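Long-range contacts in homoserine dehydrogenase (Thermoplasma acidophilum, PDB 3ING), which probably catalyses the NADP-dependent interconversion of aspartate semialdehyde and homoserine on the pathway to threonine and methionine: residues I8-G13 against D84-C89; G13-N18 against E308-V313; N18-I23 against I35-V40. One frame throughout, in Å; residues are numbered along the deposited sequence. Where two conformers were deposited one is given.

Interaction 1: I8-G13 against D84-C89. With NDP (NADPH dihydro-nicotinamide-adenine-dinucleotide phosphate), chain C.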
loop_
_atom_site.group_PDB
_atom_site.type_symbol
_atom_site.label_atom_id
_atom_site.label_comp_id
_atom_site.label_asym_id
_atom_site.label_seq_id
_atom_site.Cartn_x
_atom_site.Cartn_y
_atom_site.Cartn_z
ATOM N N ILE A 8 -6.782 -15.485 -19.587
ATOM C CA ILE A 8 -7.295 -16.830 -19.486
ATOM C C ILE A 8 -7.410 -17.100 -17.997
ATOM O O ILE A 8 -6.459 -16.864 -17.247
ATOM C CB ILE A 8 -6.360 -17.861 -20.148
ATOM C CG1 ILE A 8 -6.449 -17.756 -21.690
ATOM C CG2 ILE A 8 -6.735 -19.244 -19.691
ATOM C CD1 ILE A 8 -5.256 -18.422 -22.438
ATOM N N LEU A 9 -8.574 -17.580 -17.559
ATOM C CA LEU A 9 -8.813 -17.820 -16.142
ATOM C C LEU A 9 -8.969 -19.321 -15.876
ATOM O O LEU A 9 -9.899 -19.922 -16.359
ATOM C CB LEU A 9 -10.093 -17.113 -15.681
ATOM C CG LEU A 9 -10.518 -17.315 -14.211
ATOM C CD1 LEU A 9 -9.327 -16.930 -13.260
ATOM C CD2 LEU A 9 -11.816 -16.548 -13.833
HETATM N N MSE A 10 -8.110 -19.872 -15.032
HETATM C CA MSE A 10 -8.170 -21.256 -14.643
HETATM C C MSE A 10 -8.737 -21.328 -13.225
HETATM O O MSE A 10 -8.103 -20.838 -12.302
HETATM C CB MSE A 10 -6.772 -21.852 -14.607
HETATM C CG MSE A 10 -6.008 -21.903 -15.901
HETATM SE SE MSE A 10 -6.358 -23.539 -16.844
HETATM C CE MSE A 10 -5.884 -24.956 -15.640
ATOM N N GLY A 11 -9.919 -21.921 -13.065
ATOM C CA GLY A 11 -10.566 -22.017 -11.754
ATOM C C GLY A 11 -11.587 -20.935 -11.563
ATOM O O GLY A 11 -11.272 -19.755 -11.658
ATOM N N THR A 12 -12.822 -21.352 -11.316
ATOM C CA THR A 12 -13.980 -20.464 -11.157
ATOM C C THR A 12 -14.816 -20.843 -9.924
ATOM O O THR A 12 -16.074 -20.977 -9.993
ATOM C CB THR A 12 -14.849 -20.496 -12.400
ATOM O OG1 THR A 12 -14.923 -21.845 -12.864
ATOM C CG2 THR A 12 -14.219 -19.626 -13.491
ATOM N N GLY A 13 -14.108 -21.000 -8.807
ATOM C CA GLY A 13 -14.729 -21.295 -7.525
ATOM C C GLY A 13 -14.991 -20.019 -6.749
ATOM O O GLY A 13 -15.313 -18.989 -7.338
ATOM N N ASP A 84 -2.761 -12.271 -23.069
ATOM C CA ASP A 84 -1.601 -11.621 -22.468
ATOM C C ASP A 84 -1.227 -12.223 -21.105
ATOM O O ASP A 84 -0.088 -12.095 -20.658
ATOM C CB ASP A 84 -1.989 -10.190 -22.260
ATOM C CG ASP A 84 -2.449 -9.542 -23.571
ATOM O OD1 ASP A 84 -1.607 -9.506 -24.489
ATOM O OD2 ASP A 84 -3.622 -9.131 -23.689
ATOM N N LEU A 85 -2.196 -12.864 -20.461
ATOM C CA LEU A 85 -2.055 -13.238 -19.067
ATOM C C LEU A 85 -2.889 -14.447 -18.695
ATOM O O LEU A 85 -4.038 -14.578 -19.134
ATOM C CB LEU A 85 -2.499 -11.995 -18.288
ATOM C CG LEU A 85 -2.428 -11.724 -16.805
ATOM C CD1 LEU A 85 -2.298 -10.184 -16.574
ATOM C CD2 LEU A 85 -3.662 -12.268 -16.162
ATOM N N LEU A 86 -2.298 -15.353 -17.910
ATOM C CA LEU A 86 -3.005 -16.488 -17.333
ATOM C C LEU A 86 -3.238 -16.208 -15.855
ATOM O O LEU A 86 -2.336 -15.727 -15.163
ATOM C CB LEU A 86 -2.212 -17.793 -17.468
ATOM C CG LEU A 86 -2.804 -18.957 -16.640
ATOM C CD1 LEU A 86 -3.860 -19.760 -17.428
ATOM C CD2 LEU A 86 -1.696 -19.845 -16.136
ATOM N N VAL A 87 -4.454 -16.480 -15.386
ATOM C CA VAL A 87 -4.813 -16.293 -13.996
ATOM C C VAL A 87 -5.115 -17.670 -13.387
ATOM O O VAL A 87 -5.948 -18.430 -13.896
ATOM C CB VAL A 87 -6.030 -15.380 -13.858
ATOM C CG1 VAL A 87 -6.353 -15.154 -12.341
ATOM C CG2 VAL A 87 -5.817 -14.070 -14.622
ATOM N N ASP A 88 -4.392 -17.997 -12.320
ATOM C CA ASP A 88 -4.544 -19.272 -11.616
ATOM C C ASP A 88 -5.329 -19.115 -10.334
ATOM O O ASP A 88 -4.816 -18.584 -9.359
ATOM C CB ASP A 88 -3.173 -19.850 -11.286
ATOM C CG ASP A 88 -3.243 -21.213 -10.627
ATOM O OD1 ASP A 88 -4.344 -21.763 -10.563
ATOM O OD2 ASP A 88 -2.174 -21.747 -10.192
ATOM N N CYS A 89 -6.593 -19.527 -10.371
ATOM C CA CYS A 89 -7.413 -19.599 -9.195
ATOM C C CYS A 89 -7.790 -21.066 -8.886
ATOM O O CYS A 89 -8.899 -21.362 -8.389
ATOM C CB CYS A 89 -8.672 -18.753 -9.396
ATOM S SG CYS A 89 -8.321 -16.965 -9.425
HETATM P PA NDP C . -12.460 -23.507 -4.926
HETATM O O1A NDP C . -13.699 -22.842 -4.481
HETATM O O2A NDP C . -12.306 -24.935 -4.559
HETATM O O5B NDP C . -12.320 -23.414 -6.528
HETATM C C5B NDP C . -11.317 -24.045 -7.298
HETATM C C4B NDP C . -11.648 -23.942 -8.778
HETATM O O4B NDP C . -10.720 -24.646 -9.563
HETATM C C3B NDP C . -12.991 -24.604 -9.114
HETATM O O3B NDP C . -13.562 -24.030 -10.279
HETATM C C2B NDP C . -12.603 -26.018 -9.383
HETATM O O2B NDP C . -13.509 -26.725 -10.183
HETATM C C1B NDP C . -11.339 -25.780 -10.166
HETATM N N9A NDP C . -10.391 -26.887 -10.164
HETATM C C8A NDP C . -10.128 -27.841 -9.221
HETATM N N7A NDP C . -9.094 -28.610 -9.686
HETATM C C5A NDP C . -8.723 -28.141 -10.886
HETATM C C6A NDP C . -7.750 -28.584 -11.757
HETATM N N6A NDP C . -6.803 -29.420 -11.341
HETATM N N1A NDP C . -7.620 -27.876 -12.898
HETATM C C2A NDP C . -8.428 -26.808 -13.232
HETATM N N3A NDP C . -9.404 -26.346 -12.370
HETATM C C4A NDP C . -9.513 -27.048 -11.204
HETATM O O3 NDP C . -11.183 -22.687 -4.398
HETATM P PN NDP C . -11.146 -21.130 -3.998
HETATM O O1N NDP C . -11.699 -20.968 -2.619
HETATM O O2N NDP C . -11.744 -20.373 -5.140
HETATM O O5D NDP C . -9.555 -20.821 -3.903
HETATM C C5D NDP C . -8.865 -20.822 -5.153
HETATM C C4D NDP C . -7.386 -20.545 -4.903
HETATM O O4D NDP C . -7.286 -19.279 -4.291
HETATM C C3D NDP C . -6.732 -21.512 -3.953
HETATM O O3D NDP C . -5.440 -21.946 -4.396
HETATM C C2D NDP C . -6.665 -20.757 -2.640
HETATM O O2D NDP C . -5.611 -21.180 -1.818
HETATM C C1D NDP C . -6.479 -19.338 -3.125
HETATM N N1N NDP C . -6.859 -18.330 -2.151
HETATM C C2N NDP C . -8.131 -18.331 -1.642
HETATM C C3N NDP C . -8.504 -17.517 -0.582
HETATM C C7N NDP C . -9.929 -17.467 -0.183
HETATM O O7N NDP C . -10.395 -16.246 0.250
HETATM N N7N NDP C . -10.751 -18.495 -0.350
HETATM C C4N NDP C . -7.633 -16.339 -0.160
HETATM C C5N NDP C . -6.278 -16.410 -0.808
HETATM C C6N NDP C . -5.959 -17.367 -1.768
HETATM P P2B NDP C . -15.072 -26.852 -9.848
HETATM O O1X NDP C . -15.475 -27.877 -10.873
HETATM O O2X NDP C . -15.802 -25.476 -9.859
HETATM O O3X NDP C . -15.097 -27.407 -8.459
HETATM O O HOH W 1 -11.499 -20.250 -7.857
#

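Interaction 2: G13-N18 against E308-V313. With NDP (NADPH dihydro-nicotinamide-adenine-dinucleotide phosphate), chain C.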
loop_
_atom_site.group_PDB
_atom_site.type_symbol
_atom_site.label_atom_id
_atom_site.label_comp_id
_atom_site.label_asym_id
_atom_site.label_seq_id
_atom_site.Cartn_x
_atom_site.Cartn_y
_atom_site.Cartn_z
ATOM N N GLY A 13 -14.108 -21.000 -8.807
ATOM C CA GLY A 13 -14.729 -21.295 -7.525
ATOM C C GLY A 13 -14.991 -20.019 -6.749
ATOM O O GLY A 13 -15.313 -18.989 -7.338
ATOM N N ASN A 14 -14.846 -20.069 -5.429
ATOM C CA ASN A 14 -15.087 -18.908 -4.570
ATOM C C ASN A 14 -14.359 -17.680 -5.076
ATOM O O ASN A 14 -14.921 -16.590 -5.175
ATOM C CB ASN A 14 -14.629 -19.195 -3.137
ATOM C CG ASN A 14 -15.493 -20.210 -2.446
ATOM O OD1 ASN A 14 -16.467 -20.652 -3.007
ATOM N ND2 ASN A 14 -15.117 -20.623 -1.252
ATOM N N VAL A 15 -13.097 -17.855 -5.405
ATOM C CA VAL A 15 -12.291 -16.708 -5.800
ATOM C C VAL A 15 -12.469 -16.410 -7.298
ATOM O O VAL A 15 -12.748 -15.297 -7.676
ATOM C CB VAL A 15 -10.777 -16.920 -5.472
ATOM C CG1 VAL A 15 -9.945 -15.807 -6.072
ATOM C CG2 VAL A 15 -10.521 -17.025 -3.943
ATOM N N GLY A 16 -12.287 -17.418 -8.144
ATOM C CA GLY A 16 -12.403 -17.235 -9.585
ATOM C C GLY A 16 -13.745 -16.724 -10.094
ATOM O O GLY A 16 -13.780 -15.870 -10.991
ATOM N N LEU A 17 -14.868 -17.169 -9.524
ATOM C CA LEU A 17 -16.150 -16.608 -9.995
ATOM C C LEU A 17 -16.231 -15.121 -9.616
ATOM O O LEU A 17 -16.731 -14.327 -10.386
ATOM C CB LEU A 17 -17.330 -17.399 -9.467
ATOM C CG LEU A 17 -18.671 -17.236 -10.170
ATOM C CD1 LEU A 17 -18.562 -17.488 -11.689
ATOM C CD2 LEU A 17 -19.719 -18.170 -9.530
ATOM N N ASN A 18 -15.702 -14.747 -8.451
ATOM C CA ASN A 18 -15.653 -13.333 -8.053
ATOM C C ASN A 18 -14.702 -12.524 -8.918
ATOM O O ASN A 18 -14.868 -11.317 -9.092
ATOM C CB ASN A 18 -15.275 -13.192 -6.563
ATOM C CG ASN A 18 -16.467 -13.381 -5.640
ATOM O OD1 ASN A 18 -17.530 -12.853 -5.916
ATOM N ND2 ASN A 18 -16.292 -14.153 -4.562
ATOM N N GLU A 308 -12.765 -10.107 -1.802
ATOM C CA GLU A 308 -11.608 -9.236 -1.588
ATOM C C GLU A 308 -10.353 -9.837 -2.147
ATOM O O GLU A 308 -9.521 -9.142 -2.717
ATOM C CB GLU A 308 -11.455 -8.934 -0.098
ATOM C CG GLU A 308 -12.643 -8.130 0.460
ATOM C CD GLU A 308 -13.898 -8.931 0.795
ATOM O OE1 GLU A 308 -13.868 -10.171 0.924
ATOM O OE2 GLU A 308 -14.920 -8.281 1.024
ATOM N N THR A 309 -10.222 -11.143 -2.039
ATOM C CA THR A 309 -9.109 -11.839 -2.653
ATOM C C THR A 309 -9.189 -11.668 -4.167
ATOM O O THR A 309 -8.190 -11.389 -4.816
ATOM C CB THR A 309 -9.170 -13.340 -2.277
ATOM O OG1 THR A 309 -9.060 -13.497 -0.847
ATOM C CG2 THR A 309 -8.072 -14.208 -2.974
ATOM N N ALA A 310 -10.379 -11.824 -4.736
ATOM C CA ALA A 310 -10.593 -11.595 -6.188
ATOM C C ALA A 310 -10.179 -10.158 -6.612
ATOM O O ALA A 310 -9.632 -9.916 -7.684
ATOM C CB ALA A 310 -12.093 -11.900 -6.555
ATOM N N GLY A 311 -10.406 -9.199 -5.734
ATOM C CA GLY A 311 -10.034 -7.831 -6.021
ATOM C C GLY A 311 -8.524 -7.680 -6.078
ATOM O O GLY A 311 -8.019 -6.948 -6.896
ATOM N N ALA A 312 -7.819 -8.451 -5.262
ATOM C CA ALA A 312 -6.341 -8.491 -5.268
ATOM C C ALA A 312 -5.827 -9.091 -6.561
ATOM O O ALA A 312 -4.906 -8.560 -7.206
ATOM C CB ALA A 312 -5.819 -9.307 -4.022
ATOM N N VAL A 313 -6.459 -10.179 -7.000
ATOM C CA VAL A 313 -6.153 -10.763 -8.309
ATOM C C VAL A 313 -6.348 -9.738 -9.436
ATOM O O VAL A 313 -5.482 -9.615 -10.328
ATOM C CB VAL A 313 -6.986 -12.061 -8.601
ATOM C CG1 VAL A 313 -6.738 -12.584 -10.000
ATOM C CG2 VAL A 313 -6.728 -13.149 -7.504
HETATM P PA NDP C . -12.460 -23.507 -4.926
HETATM O O1A NDP C . -13.699 -22.842 -4.481
HETATM O O2A NDP C . -12.306 -24.935 -4.559
HETATM O O5B NDP C . -12.320 -23.414 -6.528
HETATM C C5B NDP C . -11.317 -24.045 -7.298
HETATM C C4B NDP C . -11.648 -23.942 -8.778
HETATM O O4B NDP C . -10.720 -24.646 -9.563
HETATM C C3B NDP C . -12.991 -24.604 -9.114
HETATM O O3B NDP C . -13.562 -24.030 -10.279
HETATM C C2B NDP C . -12.603 -26.018 -9.383
HETATM O O2B NDP C . -13.509 -26.725 -10.183
HETATM C C1B NDP C . -11.339 -25.780 -10.166
HETATM N N9A NDP C . -10.391 -26.887 -10.164
HETATM C C8A NDP C . -10.128 -27.841 -9.221
HETATM N N7A NDP C . -9.094 -28.610 -9.686
HETATM C C5A NDP C . -8.723 -28.141 -10.886
HETATM C C6A NDP C . -7.750 -28.584 -11.757
HETATM N N6A NDP C . -6.803 -29.420 -11.341
HETATM N N1A NDP C . -7.620 -27.876 -12.898
HETATM C C2A NDP C . -8.428 -26.808 -13.232
HETATM N N3A NDP C . -9.404 -26.346 -12.370
HETATM C C4A NDP C . -9.513 -27.048 -11.204
HETATM O O3 NDP C . -11.183 -22.687 -4.398
HETATM P PN NDP C . -11.146 -21.130 -3.998
HETATM O O1N NDP C . -11.699 -20.968 -2.619
HETATM O O2N NDP C . -11.744 -20.373 -5.140
HETATM O O5D NDP C . -9.555 -20.821 -3.903
HETATM C C5D NDP C . -8.865 -20.822 -5.153
HETATM C C4D NDP C . -7.386 -20.545 -4.903
HETATM O O4D NDP C . -7.286 -19.279 -4.291
HETATM C C3D NDP C . -6.732 -21.512 -3.953
HETATM O O3D NDP C . -5.440 -21.946 -4.396
HETATM C C2D NDP C . -6.665 -20.757 -2.640
HETATM O O2D NDP C . -5.611 -21.180 -1.818
HETATM C C1D NDP C . -6.479 -19.338 -3.125
HETATM N N1N NDP C . -6.859 -18.330 -2.151
HETATM C C2N NDP C . -8.131 -18.331 -1.642
HETATM C C3N NDP C . -8.504 -17.517 -0.582
HETATM C C7N NDP C . -9.929 -17.467 -0.183
HETATM O O7N NDP C . -10.395 -16.246 0.250
HETATM N N7N NDP C . -10.751 -18.495 -0.350
HETATM C C4N NDP C . -7.633 -16.339 -0.160
HETATM C C5N NDP C . -6.278 -16.410 -0.808
HETATM C C6N NDP C . -5.959 -17.367 -1.768
HETATM P P2B NDP C . -15.072 -26.852 -9.848
HETATM O O1X NDP C . -15.475 -27.877 -10.873
HETATM O O2X NDP C . -15.802 -25.476 -9.859
HETATM O O3X NDP C . -15.097 -27.407 -8.459
#

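Interaction 3: N18-I23 against I35-V40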
loop_
_atom_site.group_PDB
_atom_site.type_symbol
_atom_site.label_atom_id
_atom_site.label_comp_id
_atom_site.label_asym_id
_atom_site.label_seq_id
_atom_site.Cartn_x
_atom_site.Cartn_y
_atom_site.Cartn_z
ATOM N N ASN A 18 -15.702 -14.747 -8.451
ATOM C CA ASN A 18 -15.653 -13.333 -8.053
ATOM C C ASN A 18 -14.702 -12.524 -8.918
ATOM O O ASN A 18 -14.868 -11.317 -9.092
ATOM C CB ASN A 18 -15.275 -13.192 -6.563
ATOM C CG ASN A 18 -16.467 -13.381 -5.640
ATOM O OD1 ASN A 18 -17.530 -12.853 -5.916
ATOM N ND2 ASN A 18 -16.292 -14.153 -4.562
ATOM N N VAL A 19 -13.673 -13.181 -9.440
ATOM C CA VAL A 19 -12.781 -12.502 -10.367
ATOM C C VAL A 19 -13.560 -12.085 -11.634
ATOM O O VAL A 19 -13.484 -10.933 -12.092
ATOM C CB VAL A 19 -11.527 -13.354 -10.707
ATOM C CG1 VAL A 19 -10.858 -12.825 -11.954
ATOM C CG2 VAL A 19 -10.503 -13.385 -9.500
ATOM N N LEU A 20 -14.387 -12.996 -12.137
ATOM C CA LEU A 20 -15.244 -12.686 -13.263
ATOM C C LEU A 20 -16.242 -11.579 -12.905
ATOM O O LEU A 20 -16.479 -10.675 -13.685
ATOM C CB LEU A 20 -16.009 -13.947 -13.707
ATOM C CG LEU A 20 -15.223 -15.070 -14.383
ATOM C CD1 LEU A 20 -16.147 -16.188 -14.862
ATOM C CD2 LEU A 20 -14.403 -14.527 -15.546
ATOM N N ARG A 21 -16.827 -11.645 -11.719
ATOM C CA ARG A 21 -17.794 -10.616 -11.323
ATOM C C ARG A 21 -17.147 -9.245 -11.320
ATOM O O ARG A 21 -17.719 -8.284 -11.863
ATOM C CB ARG A 21 -18.376 -10.902 -9.938
ATOM C CG ARG A 21 -19.362 -12.086 -9.878
ATOM C CD ARG A 21 -19.983 -12.296 -8.489
ATOM N NE ARG A 21 -20.807 -13.507 -8.469
ATOM C CZ ARG A 21 -20.518 -14.641 -7.839
ATOM N NH1 ARG A 21 -19.423 -14.773 -7.107
ATOM N NH2 ARG A 21 -21.372 -15.645 -7.901
ATOM N N ILE A 22 -15.952 -9.148 -10.734
ATOM C CA ILE A 22 -15.232 -7.868 -10.655
ATOM C C ILE A 22 -14.854 -7.363 -12.030
ATOM O O ILE A 22 -15.053 -6.195 -12.332
ATOM C CB ILE A 22 -14.005 -7.958 -9.708
ATOM C CG1 ILE A 22 -14.518 -8.136 -8.271
ATOM C CG2 ILE A 22 -13.115 -6.684 -9.786
ATOM C CD1 ILE A 22 -13.476 -8.409 -7.209
ATOM N N ILE A 23 -14.378 -8.252 -12.894
ATOM C CA ILE A 23 -14.035 -7.878 -14.260
ATOM C C ILE A 23 -15.267 -7.382 -15.001
ATOM O O ILE A 23 -15.231 -6.359 -15.696
ATOM C CB ILE A 23 -13.372 -9.062 -15.050
ATOM C CG1 ILE A 23 -11.996 -9.367 -14.460
ATOM C CG2 ILE A 23 -13.359 -8.737 -16.610
ATOM C CD1 ILE A 23 -11.289 -10.634 -14.994
ATOM N N ILE A 35 -10.910 -5.514 -19.715
ATOM C CA ILE A 35 -10.316 -6.836 -19.504
ATOM C C ILE A 35 -11.221 -7.812 -20.260
ATOM O O ILE A 35 -12.418 -7.921 -19.976
ATOM C CB ILE A 35 -10.241 -7.243 -18.037
ATOM C CG1 ILE A 35 -9.383 -6.260 -17.230
ATOM C CG2 ILE A 35 -9.692 -8.667 -17.945
ATOM C CD1 ILE A 35 -9.485 -6.376 -15.699
ATOM N N LYS A 36 -10.647 -8.489 -21.244
ATOM C CA LYS A 36 -11.371 -9.423 -22.089
ATOM C C LYS A 36 -10.960 -10.839 -21.706
ATOM O O LYS A 36 -9.776 -11.182 -21.744
ATOM C CB LYS A 36 -11.065 -9.157 -23.561
ATOM C CG LYS A 36 -11.738 -10.106 -24.532
ATOM C CD LYS A 36 -11.571 -9.684 -26.007
ATOM N N VAL A 37 -11.946 -11.644 -21.342
ATOM C CA VAL A 37 -11.711 -13.020 -20.925
ATOM C C VAL A 37 -11.869 -13.868 -22.166
ATOM O O VAL A 37 -12.934 -13.914 -22.750
ATOM C CB VAL A 37 -12.675 -13.419 -19.823
ATOM C CG1 VAL A 37 -12.650 -14.927 -19.581
ATOM C CG2 VAL A 37 -12.337 -12.622 -18.535
ATOM N N VAL A 38 -10.789 -14.507 -22.591
ATOM C CA VAL A 38 -10.798 -15.320 -23.803
ATOM C C VAL A 38 -10.685 -16.816 -23.532
ATOM O O VAL A 38 -10.713 -17.630 -24.459
ATOM C CB VAL A 38 -9.667 -14.868 -24.776
ATOM C CG1 VAL A 38 -9.814 -13.377 -25.087
ATOM C CG2 VAL A 38 -8.301 -15.216 -24.222
ATOM N N GLY A 39 -10.581 -17.202 -22.269
ATOM C CA GLY A 39 -10.595 -18.614 -21.900
ATOM C C GLY A 39 -10.942 -18.732 -20.436
ATOM O O GLY A 39 -10.515 -17.912 -19.634
ATOM N N VAL A 40 -11.731 -19.728 -20.076
ATOM C CA VAL A 40 -12.127 -19.905 -18.676
ATOM C C VAL A 40 -12.420 -21.358 -18.399
ATOM O O VAL A 40 -13.043 -22.016 -19.224
ATOM C CB VAL A 40 -13.362 -19.017 -18.290
ATOM C CG1 VAL A 40 -14.554 -19.313 -19.166
ATOM C CG2 VAL A 40 -13.711 -19.197 -16.827
#

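Interaction 1: I8-G13 against D84-C89
Ile-8 and Met-10 project from one strand to the same face of the sheet, where the tip of Leu-86 of the parallel neighbour reaches between them. Its CG stands anti to the backbone N (chi1 169°), which swings CD1 across to the neighbouring strand, 3.7 Å from CG2 of Ile-8. The same methyl also faces CG of Met-10, a selenomethionine, but Leu-86 was modelled in two conformers and the short approach there is doubtful. Beyond CG the Met-10 chain bends twice and turns away from Leu-86, so that CE ends near the adenine of the cofactor, 4.0 Å from C2A. Leu-102 of helix 97-108 touches both Met-10 and Leu-86 on this face. The other face carries Leu-9 and Val-87, where CD1 of Leu-9 meets CG1 of Val-87 at 3.6 Å.

The backbones run side by side as the two central neighbours of a Rossmann-type sheet. Four hydrogen bonds join them, alternating in direction in the usual parallel pattern: Ile-8 N gives to Leu-85 O, Val-87 N to Ile-8 O, Met-10 N to Val-87 O and Cys-89 N to Met-10 O. That from Met-10 is the straightest, at 173°.

Past the ends of the strands both segments turn to the dinucleotide. Gly-11 begins the glycine-rich turn; a CB there would collide with Cys-89 O and would press on the carbonyl O of Met-10 as well, while its own O is buried without a polar partner. Thr-12 N donates to the ribose oxygen O3B of NADPH at 3.0 Å. One water bridges the two segments and the cofactor, accepting from Gly-13 N and donating both to Cys-89 O and to the phosphate oxygen O2N, 2.7 Å from it.

Interaction 2: G13-N18 against E308-V313
The turn into helix 14-29 is the dinucleotide-binding end of the Rossmann motif, and here helix 306-321 packs against it beside the nicotinamide of NADPH. The two short helical segments cross at -60°, their axes 8.2 Å apart, and the small side chain of Ala-310 is consistent with that close approach: its CB rests 3.4 Å from CB of Asn-18 and 3.6 Å from the backbone O of Val-15. Val-15 fills the space next to it. With CG1 anti to the backbone N (chi1 172°), its CG2 is left to lie 3.9 Å from CG2 of Thr-309, the two side chains meeting at about a right angle, and the same Val-15 methyl also reaches C2N of the nicotinamide. CG2 of Thr-309 completes this apolar wall, 3.6 Å from C4N of the ring, while its OG1 is hydrogen-bonded to Gly-305 O.

The backbone at the N-terminal end of the helix grips the pyrophosphate. Asn-14 N donates to O1A of NADPH. A second bond, from Val-15 N to the cofactor's O2N, is 2.9 Å long and nearly straight (171°). The Asn-14 side chain lies alongside the phosphates and its ND2 is hydrogen-bonded to Gly-199 O; an alanine here would keep the backbone bond to O1A but would probably leave Gly-199 O without this donor and open a gap beside the pyrophosphate.

Between the helices the contact is van der Waals packing, mostly of aliphatic carbons, whereas the charge of the cofactor is met by amides near the N-terminal end of a helix, whose dipole probably helps to stabilise the phosphates.

Interaction 3: N18-I23 against I35-V40
Ile-23 lies against Ile-35, its CG2 methyl 3.7 Å from CB and 3.6 Å from the backbone O of that residue. The two side chains cross at about a right angle, and CD1 of Ile-23 lies 3.9 Å from CG2 of Ile-35 and goes on toward CG2 of Val-37. CG1 of Ile-23 is anti to the carbonyl carbon (chi1 -68°), which leaves CG2 as the branch turned to the Ile-35 backbone. One turn earlier, Leu-20 spreads its two methyls over the strand: CD2 comes to 4.1 Å from CG2 of Val-37 and CD1 to 4.3 Å from CG2 of Val-40. The Val-37 methyl is therefore touched by both helix residues.

Around this first shell, Ile-54 of helix 54-64 touches Leu-20, Ile-23 and Val-37, while from strand 4-10 Leu-9 meets Leu-20 and Ile-7 meets Ile-23. Asn-27, farther along the same helix, donates its ND2 to Ile-35 O, which ties helix to strand at the very carbonyl that Ile-23 CG2 rests on. Away from the strand, Arg-21 NH1 bonds to Asn-18 OD1 at 2.9 Å, the acceptor close to the guanidinium plane but the donor well above the carbonyl plane. Arg-21 NH2 forms a salt bridge with Glu-62.

Helix 14-29 here returns across the sheet to strand 34-41, within the right-handed beta-alpha-beta crossover of the Rossmann fold, and the segments run at 138° to each other. Because branched aliphatic groups alone join the side chains across the interface, its hold should come mainly from burial and shape, with the Ile-35 carbonyl satisfied by Asn-27.

Overall arrangement
All three contacts are buried, and all involve the first strand-turn-helix-strand unit (4-10, 14-29, 34-41), which interaction 1 joins to strand 85-88 and interaction 2 to helix 306-321. Interaction 1 is held by main-chain hydrogen bonds within the sheet, whereas interactions 2 and 3 join side chains without polar bonds, helix to helix and helix to strand. Interactions 2 and 3 use successive turns of helix 14-29 and share Asn-18; interaction 1 meets interaction 2 at Gly-13, and both touch NADPH. Interaction 3 lies farther from the chain centre and does not touch the cofactor. Leu-9 links the set, packing CD2 against Leu-20 and lying near Gly-16, and Val-313 of interaction 2 packs on Val-87.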